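Long-range contacts in FMN-dependent nitronate monooxygenase (Shewanella oneidensis, PDB 5LSM), which probably oxidises propionate 3-nitronate with molecular oxygen to 3-oxopropanoate, using a bound FMN cofactor: residues A[36-41]-A[65-70]; A[129-134]-A[149-154]; A[211-216]-A[232-237]. All blocks are in the same frame, centred on the assembly; numbering follows the deposited sequence.

Contact 1. Residues A[36-41]-A[65-70]; sequences GGLGSL and PINVNF. With FMN (flavin mononucleotide), chain I.
On the inner face of the TIM barrel, S40 of strand 39-42 meets N67 of strand 66-71, in the parallel pairing of the second and third strands. The N67 amide donates from ND2 to S40 OG over 2.8 Å, with the hydroxyl tilted 32° out of the amide plane. S40 OG also bonds to Q17 O in the first strand, and N67 OD1 takes a bond with S130 OG, so this buried polar pair ties four successive strands together. The backbones add N67 N to G39 O at 2.9 Å, L41 N to N67 O at 2.8 Å and N69 N to L41 O at 2.8 Å. The two strands and helix 48-59 form a beta-alpha-beta crossover; L41, I66 and V68 turn to the other face, against that helix. L38 crosses the N67 side chain at about a right angle, its CD2 lying 3.6 Å from N67 CB. With an alanine at N67, both the S40 and S130 hydroxyls would probably lose an amide partner inside the barrel. Further along, N69 extends its amide to the flavin, CG being anti to the backbone N (chi1 -180°): OD1 accepts from FMN N3 at 2.7 Å, and ND2 makes a weak bond to FMN O2.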
loop_
_atom_site.group_PDB
_atom_site.type_symbol
_atom_site.label_atom_id
_atom_site.label_comp_id
_atom_site.label_asym_id
_atom_site.label_seq_id
_atom_site.Cartn_x
_atom_site.Cartn_y
_atom_site.Cartn_z
ATOM N N GLY A 36 28.602 3.318 8.533
ATOM C CA GLY A 36 28.745 1.978 7.947
ATOM C C GLY A 36 27.679 1.573 6.924
ATOM O O GLY A 36 27.671 0.422 6.446
ATOM N N GLY A 37 26.759 2.488 6.617
ATOM C CA GLY A 37 25.744 2.266 5.580
ATOM C C GLY A 37 26.119 2.982 4.305
ATOM O O GLY A 37 27.281 3.330 4.106
ATOM N N LEU A 38 25.143 3.199 3.432
ATOM C CA LEU A 38 25.384 3.956 2.202
ATOM C C LEU A 38 24.679 5.295 2.290
ATOM O O LEU A 38 23.453 5.350 2.298
ATOM C CB LEU A 38 24.899 3.177 0.968
ATOM C CG LEU A 38 25.219 3.758 -0.421
ATOM C CD1 LEU A 38 26.677 3.558 -0.794
ATOM C CD2 LEU A 38 24.339 3.129 -1.486
ATOM N N GLY A 39 25.464 6.367 2.397
ATOM C CA GLY A 39 24.934 7.736 2.378
ATOM C C GLY A 39 24.677 8.214 0.962
ATOM O O GLY A 39 25.308 7.740 0.027
ATOM N N SER A 40 23.759 9.157 0.806
ATOM C CA SER A 40 23.242 9.513 -0.501
ATOM C C SER A 40 23.133 11.019 -0.662
ATOM O O SER A 40 22.622 11.713 0.231
ATOM C CB SER A 40 21.862 8.891 -0.719
ATOM O OG SER A 40 21.913 7.479 -0.640
ATOM N N LEU A 41 23.625 11.516 -1.804
ATOM C CA LEU A 41 23.503 12.924 -2.174
ATOM C C LEU A 41 22.430 13.056 -3.252
ATOM O O LEU A 41 22.579 12.516 -4.355
ATOM C CB LEU A 41 24.849 13.479 -2.677
ATOM C CG LEU A 41 24.859 14.956 -3.106
ATOM C CD1 LEU A 41 24.497 15.885 -1.972
ATOM C CD2 LEU A 41 26.196 15.380 -3.700
ATOM N N PRO A 65 31.990 4.554 0.755
ATOM C CA PRO A 65 31.056 4.598 -0.385
ATOM C C PRO A 65 29.897 5.573 -0.219
ATOM O O PRO A 65 29.464 5.855 0.902
ATOM C CB PRO A 65 30.529 3.171 -0.466
ATOM C CG PRO A 65 31.631 2.341 0.106
ATOM C CD PRO A 65 32.265 3.170 1.180
ATOM N N ILE A 66 29.495 6.167 -1.336
ATOM C CA ILE A 66 28.328 7.025 -1.380
ATOM C C ILE A 66 27.549 6.808 -2.657
ATOM O O ILE A 66 28.067 6.278 -3.643
ATOM C CB ILE A 66 28.708 8.515 -1.306
ATOM C CG1 ILE A 66 29.380 8.957 -2.601
ATOM C CG2 ILE A 66 29.609 8.769 -0.114
ATOM C CD1 ILE A 66 30.067 10.292 -2.478
ATOM N N ASN A 67 26.330 7.326 -2.641
ATOM C CA ASN A 67 25.328 7.129 -3.677
ATOM C C ASN A 67 24.928 8.519 -4.101
ATOM O O ASN A 67 24.569 9.321 -3.261
ATOM C CB ASN A 67 24.141 6.374 -3.066
ATOM C CG ASN A 67 22.852 6.475 -3.892
ATOM O OD1 ASN A 67 22.866 6.614 -5.121
ATOM N ND2 ASN A 67 21.729 6.310 -3.213
ATOM N N VAL A 68 25.150 8.869 -5.366
ATOM C CA VAL A 68 24.658 10.155 -5.883
ATOM C C VAL A 68 23.425 9.918 -6.748
ATOM O O VAL A 68 23.382 8.962 -7.540
ATOM C CB VAL A 68 25.745 10.954 -6.664
ATOM C CG1 VAL A 68 27.030 11.005 -5.869
ATOM C CG2 VAL A 68 26.009 10.347 -8.034
ATOM N N ASN A 69 22.395 10.733 -6.519
ATOM C CA ASN A 69 21.058 10.476 -7.062
ATOM C C ASN A 69 20.670 11.517 -8.102
ATOM O O ASN A 69 20.866 12.717 -7.874
ATOM C CB ASN A 69 20.028 10.484 -5.930
ATOM C CG ASN A 69 18.629 10.218 -6.422
ATOM O OD1 ASN A 69 17.841 11.151 -6.631
ATOM N ND2 ASN A 69 18.340 8.952 -6.718
ATOM N N PHE A 70 20.066 11.059 -9.203
ATOM C CA PHE A 70 19.606 11.937 -10.272
ATOM C C PHE A 70 18.233 11.545 -10.802
ATOM O O PHE A 70 17.851 10.370 -10.757
ATOM C CB PHE A 70 20.591 11.909 -11.441
ATOM C CG PHE A 70 21.876 12.594 -11.154
ATOM C CD1 PHE A 70 22.944 11.890 -10.613
ATOM C CD2 PHE A 70 22.017 13.950 -11.398
ATOM C CE1 PHE A 70 24.143 12.528 -10.339
ATOM C CE2 PHE A 70 23.215 14.594 -11.129
ATOM C CZ PHE A 70 24.277 13.881 -10.587
HETATM N N1 FMN I . 14.065 9.508 -4.314
HETATM C C2 FMN I . 14.928 9.893 -5.299
HETATM O O2 FMN I . 15.299 9.050 -6.154
HETATM N N3 FMN I . 15.383 11.159 -5.404
HETATM C C4 FMN I . 15.019 12.114 -4.536
HETATM O O4 FMN I . 15.429 13.284 -4.639
HETATM C C4A FMN I . 14.079 11.763 -3.453
HETATM N N5 FMN I . 13.712 12.674 -2.549
HETATM C C5A FMN I . 12.914 12.354 -1.516
HETATM C C6 FMN I . 12.601 13.356 -0.602
HETATM C C7 FMN I . 11.797 13.088 0.487
HETATM C C7M FMN I . 11.468 14.218 1.429
HETATM C C8 FMN I . 11.258 11.711 0.676
HETATM C C8M FMN I . 10.366 11.421 1.864
HETATM C C9 FMN I . 11.566 10.698 -0.244
HETATM C C9A FMN I . 12.384 10.966 -1.354
HETATM N N10 FMN I . 12.779 9.976 -2.307
HETATM C C10 FMN I . 13.615 10.370 -3.374
HETATM C "C1'" FMN I . 12.290 8.586 -2.260
HETATM C "C2'" FMN I . 13.179 7.706 -1.398
HETATM O "O2'" FMN I . 14.337 7.322 -2.162
HETATM C "C3'" FMN I . 12.428 6.454 -0.924
HETATM O "O3'" FMN I . 11.737 5.861 -2.029
HETATM C "C4'" FMN I . 11.383 6.724 0.161
HETATM O "O4'" FMN I . 11.775 7.746 1.086
HETATM C "C5'" FMN I . 11.118 5.419 0.894
HETATM O "O5'" FMN I . 10.020 5.538 1.796
HETATM P P FMN I . 10.147 6.121 3.290
HETATM O O1P FMN I . 11.509 5.732 3.820
HETATM O O2P FMN I . 9.001 5.448 4.001
HETATM O O3P FMN I . 9.981 7.582 3.066
#

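Contact 2. Residues A[129-134]-A[149-154]; sequences VSFHFG and SKVIST. With FMN (flavin mononucleotide), chain I.
Strands 129-132 and 150-154 run parallel, 22° between their directions, with V129 N bonded to K150 O at 3.0 Å, I152 N to V129 O and F131 N to I152 O. On the face shared by S130 and I152, the isoleucine lays CG1 3.4 Å from S130 CB; chi1 of 67° sets that branch between the backbone N and the carbonyl carbon. S130 OG is taken up by N67 and N69 of the preceding strand. The opposite face carries V129, F131 and V151, which pack on I144 of helix 138-145, the connection of this beta-alpha-beta unit in the TIM barrel. Here V151 CG1 comes to the edge of the F131 ring, 4.3 Å from CD2. At the strand ends, S153 OG donates to G134 O over 2.8 Å, the hydroxyl 31° off the carbonyl plane, and a water joins G134 N to T154 O. H132 offers one ring face to the flavin, FMN O2 lying over it at 2.9 Å from ND1. A second water, in the plane of the imidazole and 2.8 Å from ND1, is also bonded to F131 O, while NE2 has H182 O as its partner, which would limit rotation of the ring.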
loop_
_atom_site.group_PDB
_atom_site.type_symbol
_atom_site.label_atom_id
_atom_site.label_comp_id
_atom_site.label_asym_id
_atom_site.label_seq_id
_atom_site.Cartn_x
_atom_site.Cartn_y
_atom_site.Cartn_z
ATOM N N VAL A 129 25.586 5.215 -8.336
ATOM C CA VAL A 129 24.773 6.222 -8.977
ATOM C C VAL A 129 23.330 5.678 -9.071
ATOM O O VAL A 129 23.080 4.591 -9.621
ATOM C CB VAL A 129 25.288 6.487 -10.403
ATOM C CG1 VAL A 129 24.364 7.440 -11.148
ATOM C CG2 VAL A 129 26.707 7.026 -10.374
ATOM N N SER A 130 22.393 6.409 -8.490
ATOM C CA SER A 130 21.029 5.960 -8.444
ATOM C C SER A 130 20.242 6.899 -9.325
ATOM O O SER A 130 20.608 8.059 -9.476
ATOM C CB SER A 130 20.494 5.962 -7.001
ATOM O OG SER A 130 20.653 7.243 -6.401
ATOM N N PHE A 131 19.170 6.386 -9.917
ATOM C CA PHE A 131 18.320 7.178 -10.791
ATOM C C PHE A 131 16.887 7.027 -10.333
ATOM O O PHE A 131 16.500 5.957 -9.873
ATOM C CB PHE A 131 18.458 6.717 -12.252
ATOM C CG PHE A 131 19.732 7.145 -12.890
ATOM C CD1 PHE A 131 19.960 8.480 -13.168
ATOM C CD2 PHE A 131 20.741 6.238 -13.122
ATOM C CE1 PHE A 131 21.161 8.897 -13.701
ATOM C CE2 PHE A 131 21.932 6.646 -13.694
ATOM C CZ PHE A 131 22.141 7.978 -13.983
ATOM N N HIS A 132 16.135 8.124 -10.404
ATOM C CA HIS A 132 14.672 8.107 -10.295
ATOM C C HIS A 132 14.004 8.323 -11.674
ATOM O O HIS A 132 14.462 9.145 -12.482
ATOM C CB HIS A 132 14.235 9.213 -9.332
ATOM C CG HIS A 132 13.148 8.811 -8.392
ATOM N ND1 HIS A 132 13.225 7.687 -7.605
ATOM C CD2 HIS A 132 11.990 9.426 -8.057
ATOM C CE1 HIS A 132 12.158 7.617 -6.833
ATOM N NE2 HIS A 132 11.381 8.650 -7.101
ATOM N N PHE A 133 12.892 7.630 -11.890
ATOM C CA PHE A 133 12.164 7.633 -13.167
ATOM C C PHE A 133 12.939 6.899 -14.270
ATOM O O PHE A 133 13.034 7.389 -15.391
ATOM C CB PHE A 133 11.805 9.066 -13.648
ATOM C CG PHE A 133 11.330 9.987 -12.560
ATOM C CD1 PHE A 133 10.267 9.643 -11.758
ATOM C CD2 PHE A 133 11.944 11.210 -12.356
ATOM C CE1 PHE A 133 9.851 10.480 -10.733
ATOM C CE2 PHE A 133 11.552 12.039 -11.321
ATOM C CZ PHE A 133 10.482 11.682 -10.521
ATOM N N GLY A 134 13.470 5.721 -13.955
ATOM C CA GLY A 134 14.085 4.837 -14.964
ATOM C C GLY A 134 15.602 4.984 -15.096
ATOM O O GLY A 134 16.329 5.010 -14.114
ATOM N N SER A 149 31.351 2.573 -11.087
ATOM C CA SER A 149 30.123 2.854 -10.345
ATOM C C SER A 149 29.111 1.751 -10.564
ATOM O O SER A 149 28.968 1.250 -11.669
ATOM C CB SER A 149 29.517 4.162 -10.805
ATOM O OG SER A 149 30.459 5.208 -10.723
ATOM N N LYS A 150 28.470 1.317 -9.490
ATOM C CA LYS A 150 27.290 0.479 -9.614
ATOM C C LYS A 150 26.122 1.379 -9.896
ATOM O O LYS A 150 26.035 2.483 -9.357
ATOM C CB LYS A 150 27.022 -0.298 -8.321
ATOM C CG LYS A 150 28.192 -1.118 -7.837
ATOM C CD LYS A 150 28.579 -2.186 -8.844
ATOM C CE LYS A 150 29.876 -2.877 -8.434
ATOM N NZ LYS A 150 30.997 -1.888 -8.377
ATOM N N VAL A 151 25.201 0.893 -10.706
ATOM C CA VAL A 151 24.019 1.658 -11.056
ATOM C C VAL A 151 22.775 0.996 -10.489
ATOM O O VAL A 151 22.525 -0.192 -10.748
ATOM C CB VAL A 151 23.883 1.779 -12.575
ATOM C CG1 VAL A 151 22.515 2.319 -12.958
ATOM C CG2 VAL A 151 24.977 2.679 -13.127
ATOM N N ILE A 152 21.981 1.780 -9.763
ATOM C CA ILE A 152 20.674 1.338 -9.277
ATOM C C ILE A 152 19.538 2.297 -9.680
ATOM O O ILE A 152 19.780 3.475 -9.957
ATOM C CB ILE A 152 20.672 1.180 -7.746
ATOM C CG1 ILE A 152 20.838 2.532 -7.061
ATOM C CG2 ILE A 152 21.775 0.244 -7.303
ATOM C CD1 ILE A 152 20.713 2.449 -5.558
ATOM N N SER A 153 18.304 1.776 -9.719
ATOM C CA SER A 153 17.130 2.585 -10.071
ATOM C C SER A 153 15.878 2.048 -9.420
ATOM O O SER A 153 15.887 0.955 -8.847
ATOM C CB SER A 153 16.924 2.653 -11.578
ATOM O OG SER A 153 15.740 3.387 -11.886
ATOM N N THR A 154 14.809 2.840 -9.471
ATOM C CA THR A 154 13.602 2.523 -8.723
ATOM C C THR A 154 12.573 1.799 -9.626
ATOM O O THR A 154 12.370 2.169 -10.768
ATOM C CB THR A 154 13.010 3.799 -8.046
ATOM O OG1 THR A 154 13.752 4.119 -6.852
ATOM C CG2 THR A 154 11.561 3.594 -7.664
HETATM N N1 FMN I . 14.065 9.508 -4.314
HETATM C C2 FMN I . 14.928 9.893 -5.299
HETATM O O2 FMN I . 15.299 9.050 -6.154
HETATM N N3 FMN I . 15.383 11.159 -5.404
HETATM C C4 FMN I . 15.019 12.114 -4.536
HETATM O O4 FMN I . 15.429 13.284 -4.639
HETATM C C4A FMN I . 14.079 11.763 -3.453
HETATM N N5 FMN I . 13.712 12.674 -2.549
HETATM C C5A FMN I . 12.914 12.354 -1.516
HETATM C C6 FMN I . 12.601 13.356 -0.602
HETATM C C7 FMN I . 11.797 13.088 0.487
HETATM C C7M FMN I . 11.468 14.218 1.429
HETATM C C8 FMN I . 11.258 11.711 0.676
HETATM C C8M FMN I . 10.366 11.421 1.864
HETATM C C9 FMN I . 11.566 10.698 -0.244
HETATM C C9A FMN I . 12.384 10.966 -1.354
HETATM N N10 FMN I . 12.779 9.976 -2.307
HETATM C C10 FMN I . 13.615 10.370 -3.374
HETATM C "C1'" FMN I . 12.290 8.586 -2.260
HETATM C "C2'" FMN I . 13.179 7.706 -1.398
HETATM O "O2'" FMN I . 14.337 7.322 -2.162
HETATM C "C3'" FMN I . 12.428 6.454 -0.924
HETATM O "O3'" FMN I . 11.737 5.861 -2.029
HETATM C "C4'" FMN I . 11.383 6.724 0.161
HETATM O "O4'" FMN I . 11.775 7.746 1.086
HETATM C "C5'" FMN I . 11.118 5.419 0.894
HETATM O "O5'" FMN I . 10.020 5.538 1.796
HETATM P P FMN I . 10.147 6.121 3.290
HETATM O O1P FMN I . 11.509 5.732 3.820
HETATM O O2P FMN I . 9.001 5.448 4.001
HETATM O O3P FMN I . 9.981 7.582 3.066
HETATM O O HOH W 1 15.365 5.996 -7.238
HETATM O O HOH W 2 12.717 4.714 -11.467
#

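Contact 3. Residues A[211-216]-A[232-237]; sequences PVIAAG and ASAVQV. With FMN (flavin mononucleotide), chain I.
Strands 212-215 and 234-237 lie parallel with 34° between their directions and 4.3 Å between their axes at closest approach. Three backbone bonds join the segments: S233 N to V212 O at 2.8 Å, A214 N to A234 O at 2.9 Å and Q236 N to A214 O at 2.7 Å. S233 points its side chain toward the partner segment, and its OG rests 3.6 Å from P211 CB. Small residues make up much of the rest. A214 CB sits 4.0 Å from A232 CB and also touches V235 CG1, on the face that packs against A227 of helix 221-229; L201 of helix 197-207 adds a further neighbour to A214. These strands, the seventh and eighth of the TIM barrel, are joined through helix 221-229 as a beta-alpha-beta unit, and their C-terminal ends lie by the ribityl phosphate of FMN, consistent with the phosphate-binding site common in flavin-binding barrels. On the inner face I213 meets Q236 at an oblique angle: with CG2 anti to the backbone N, that methyl reaches 3.8 Å from Q236 CB, while CG1 touches A234 CB. The glutamine is extended beyond CG, which is itself anti to the backbone N (chi1 -172°), and this carries the amide along to the ribityl chain, where OE1 accepts a bond from FMN O2' over 2.8 Å. A215 CB packs beside Q236 CB and approaches FMN O3'. Where the strands end, a water accepts from G216 N and is hydrogen-bonded to Q236 O and FMN O1P, bridging both segments to the phosphate. G216 has a positive phi (117°), and with its psi a CB would press against the carbonyl O of A215; its CA passes close to FMN O5'.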
loop_
_atom_site.group_PDB
_atom_site.type_symbol
_atom_site.label_atom_id
_atom_site.label_comp_id
_atom_site.label_asym_id
_atom_site.label_seq_id
_atom_site.Cartn_x
_atom_site.Cartn_y
_atom_site.Cartn_z
ATOM N N PRO A 211 20.086 -8.093 -6.970
ATOM C CA PRO A 211 19.669 -7.788 -5.595
ATOM C C PRO A 211 18.556 -6.745 -5.541
ATOM O O PRO A 211 18.512 -5.844 -6.377
ATOM C CB PRO A 211 20.944 -7.223 -4.960
ATOM C CG PRO A 211 22.057 -7.790 -5.785
ATOM C CD PRO A 211 21.530 -7.841 -7.172
ATOM N N VAL A 212 17.718 -6.835 -4.517
ATOM C CA VAL A 212 16.581 -5.957 -4.379
ATOM C C VAL A 212 16.654 -5.210 -3.056
ATOM O O VAL A 212 16.882 -5.796 -1.996
ATOM C CB VAL A 212 15.252 -6.732 -4.489
ATOM C CG1 VAL A 212 14.074 -5.772 -4.474
ATOM C CG2 VAL A 212 15.226 -7.565 -5.767
ATOM N N ILE A 213 16.563 -3.893 -3.167
ATOM C CA ILE A 213 16.528 -2.971 -2.037
ATOM C C ILE A 213 15.078 -2.594 -1.699
ATOM O O ILE A 213 14.312 -2.152 -2.566
ATOM C CB ILE A 213 17.314 -1.681 -2.372
ATOM C CG1 ILE A 213 18.779 -2.025 -2.703
ATOM C CG2 ILE A 213 17.227 -0.695 -1.210
ATOM C CD1 ILE A 213 19.439 -1.130 -3.732
ATOM N N ALA A 214 14.707 -2.763 -0.442
ATOM C CA ALA A 214 13.360 -2.438 -0.027
ATOM C C ALA A 214 13.240 -0.963 0.344
ATOM O O ALA A 214 14.002 -0.451 1.172
ATOM C CB ALA A 214 12.926 -3.326 1.117
ATOM N N ALA A 215 12.285 -0.293 -0.303
ATOM C CA ALA A 215 11.887 1.075 0.022
ATOM C C ALA A 215 10.367 1.185 0.262
ATOM O O ALA A 215 9.563 0.632 -0.496
ATOM C CB ALA A 215 12.294 1.993 -1.116
ATOM N N GLY A 216 9.986 1.967 1.270
ATOM C CA GLY A 216 8.580 2.264 1.560
ATOM C C GLY A 216 8.147 1.751 2.932
ATOM O O GLY A 216 7.737 0.615 3.071
ATOM N N ALA A 232 14.925 -9.164 0.884
ATOM C CA ALA A 232 15.637 -7.947 0.469
ATOM C C ALA A 232 17.139 -8.061 0.772
ATOM O O ALA A 232 17.517 -8.590 1.804
ATOM C CB ALA A 232 15.056 -6.728 1.180
ATOM N N SER A 233 17.979 -7.491 -0.088
ATOM C CA SER A 233 19.433 -7.459 0.151
ATOM C C SER A 233 19.857 -6.227 0.933
ATOM O O SER A 233 21.007 -6.102 1.305
ATOM C CB SER A 233 20.199 -7.485 -1.179
ATOM O OG SER A 233 20.075 -8.737 -1.814
ATOM N N ALA A 234 18.936 -5.285 1.108
ATOM C CA ALA A 234 19.208 -4.026 1.793
ATOM C C ALA A 234 17.895 -3.274 1.902
ATOM O O ALA A 234 16.880 -3.683 1.300
ATOM C CB ALA A 234 20.228 -3.196 1.022
ATOM N N VAL A 235 17.912 -2.179 2.656
ATOM C CA VAL A 235 16.749 -1.300 2.765
ATOM C C VAL A 235 17.135 0.148 2.532
ATOM O O VAL A 235 18.214 0.584 2.938
ATOM C CB VAL A 235 16.055 -1.415 4.141
ATOM C CG1 VAL A 235 15.563 -2.833 4.364
ATOM C CG2 VAL A 235 16.999 -1.011 5.262
ATOM N N GLN A 236 16.225 0.891 1.901
ATOM C CA GLN A 236 16.398 2.294 1.666
ATOM C C GLN A 236 15.437 3.026 2.560
ATOM O O GLN A 236 14.241 2.821 2.491
ATOM C CB GLN A 236 16.150 2.649 0.189
ATOM C CG GLN A 236 16.507 4.085 -0.148
ATOM C CD GLN A 236 16.758 4.322 -1.628
ATOM O OE1 GLN A 236 16.060 5.101 -2.284
ATOM N NE2 GLN A 236 17.802 3.727 -2.134
ATOM N N VAL A 237 15.980 3.923 3.368
ATOM C CA VAL A 237 15.244 4.543 4.434
ATOM C C VAL A 237 15.267 6.041 4.229
ATOM O O VAL A 237 16.345 6.633 4.139
ATOM C CB VAL A 237 15.865 4.202 5.783
ATOM C CG1 VAL A 237 15.193 4.976 6.903
ATOM C CG2 VAL A 237 15.762 2.720 6.024
HETATM N N1 FMN I . 14.065 9.508 -4.314
HETATM C C2 FMN I . 14.928 9.893 -5.299
HETATM O O2 FMN I . 15.299 9.050 -6.154
HETATM N N3 FMN I . 15.383 11.159 -5.404
HETATM C C4 FMN I . 15.019 12.114 -4.536
HETATM O O4 FMN I . 15.429 13.284 -4.639
HETATM C C4A FMN I . 14.079 11.763 -3.453
HETATM N N5 FMN I . 13.712 12.674 -2.549
HETATM C C5A FMN I . 12.914 12.354 -1.516
HETATM C C6 FMN I . 12.601 13.356 -0.602
HETATM C C7 FMN I . 11.797 13.088 0.487
HETATM C C7M FMN I . 11.468 14.218 1.429
HETATM C C8 FMN I . 11.258 11.711 0.676
HETATM C C8M FMN I . 10.366 11.421 1.864
HETATM C C9 FMN I . 11.566 10.698 -0.244
HETATM C C9A FMN I . 12.384 10.966 -1.354
HETATM N N10 FMN I . 12.779 9.976 -2.307
HETATM C C10 FMN I . 13.615 10.370 -3.374
HETATM C "C1'" FMN I . 12.290 8.586 -2.260
HETATM C "C2'" FMN I . 13.179 7.706 -1.398
HETATM O "O2'" FMN I . 14.337 7.322 -2.162
HETATM C "C3'" FMN I . 12.428 6.454 -0.924
HETATM O "O3'" FMN I . 11.737 5.861 -2.029
HETATM C "C4'" FMN I . 11.383 6.724 0.161
HETATM O "O4'" FMN I . 11.775 7.746 1.086
HETATM C "C5'" FMN I . 11.118 5.419 0.894
HETATM O "O5'" FMN I . 10.020 5.538 1.796
HETATM P P FMN I . 10.147 6.121 3.290
HETATM O O1P FMN I . 11.509 5.732 3.820
HETATM O O2P FMN I . 9.001 5.448 4.001
HETATM O O3P FMN I . 9.981 7.582 3.066
HETATM O O HOH W 3 11.488 2.991 3.453
#

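In the fold
All three contacts belong to one parallel barrel sheet and reach the same FMN at two parts: contacts 1 and 2 meet the pyrimidine end of the flavin ring, while contact 3 holds the ribityl chain and phosphate. Contacts 1 and 2 are neighbours, their centres 11 Å apart, because strand 66-71 pairs directly with strand 128-132; F70 O lies 2.8 Å from H132 N, a probable hydrogen bond. Inside the barrel, past the intervening strand 171-175, contact 2 touches contact 3 through I152 CD1 and I213 CD1, 4.2 Å apart. Contacts 1 and 3 do not touch, their nearest atoms being about 5 Å apart.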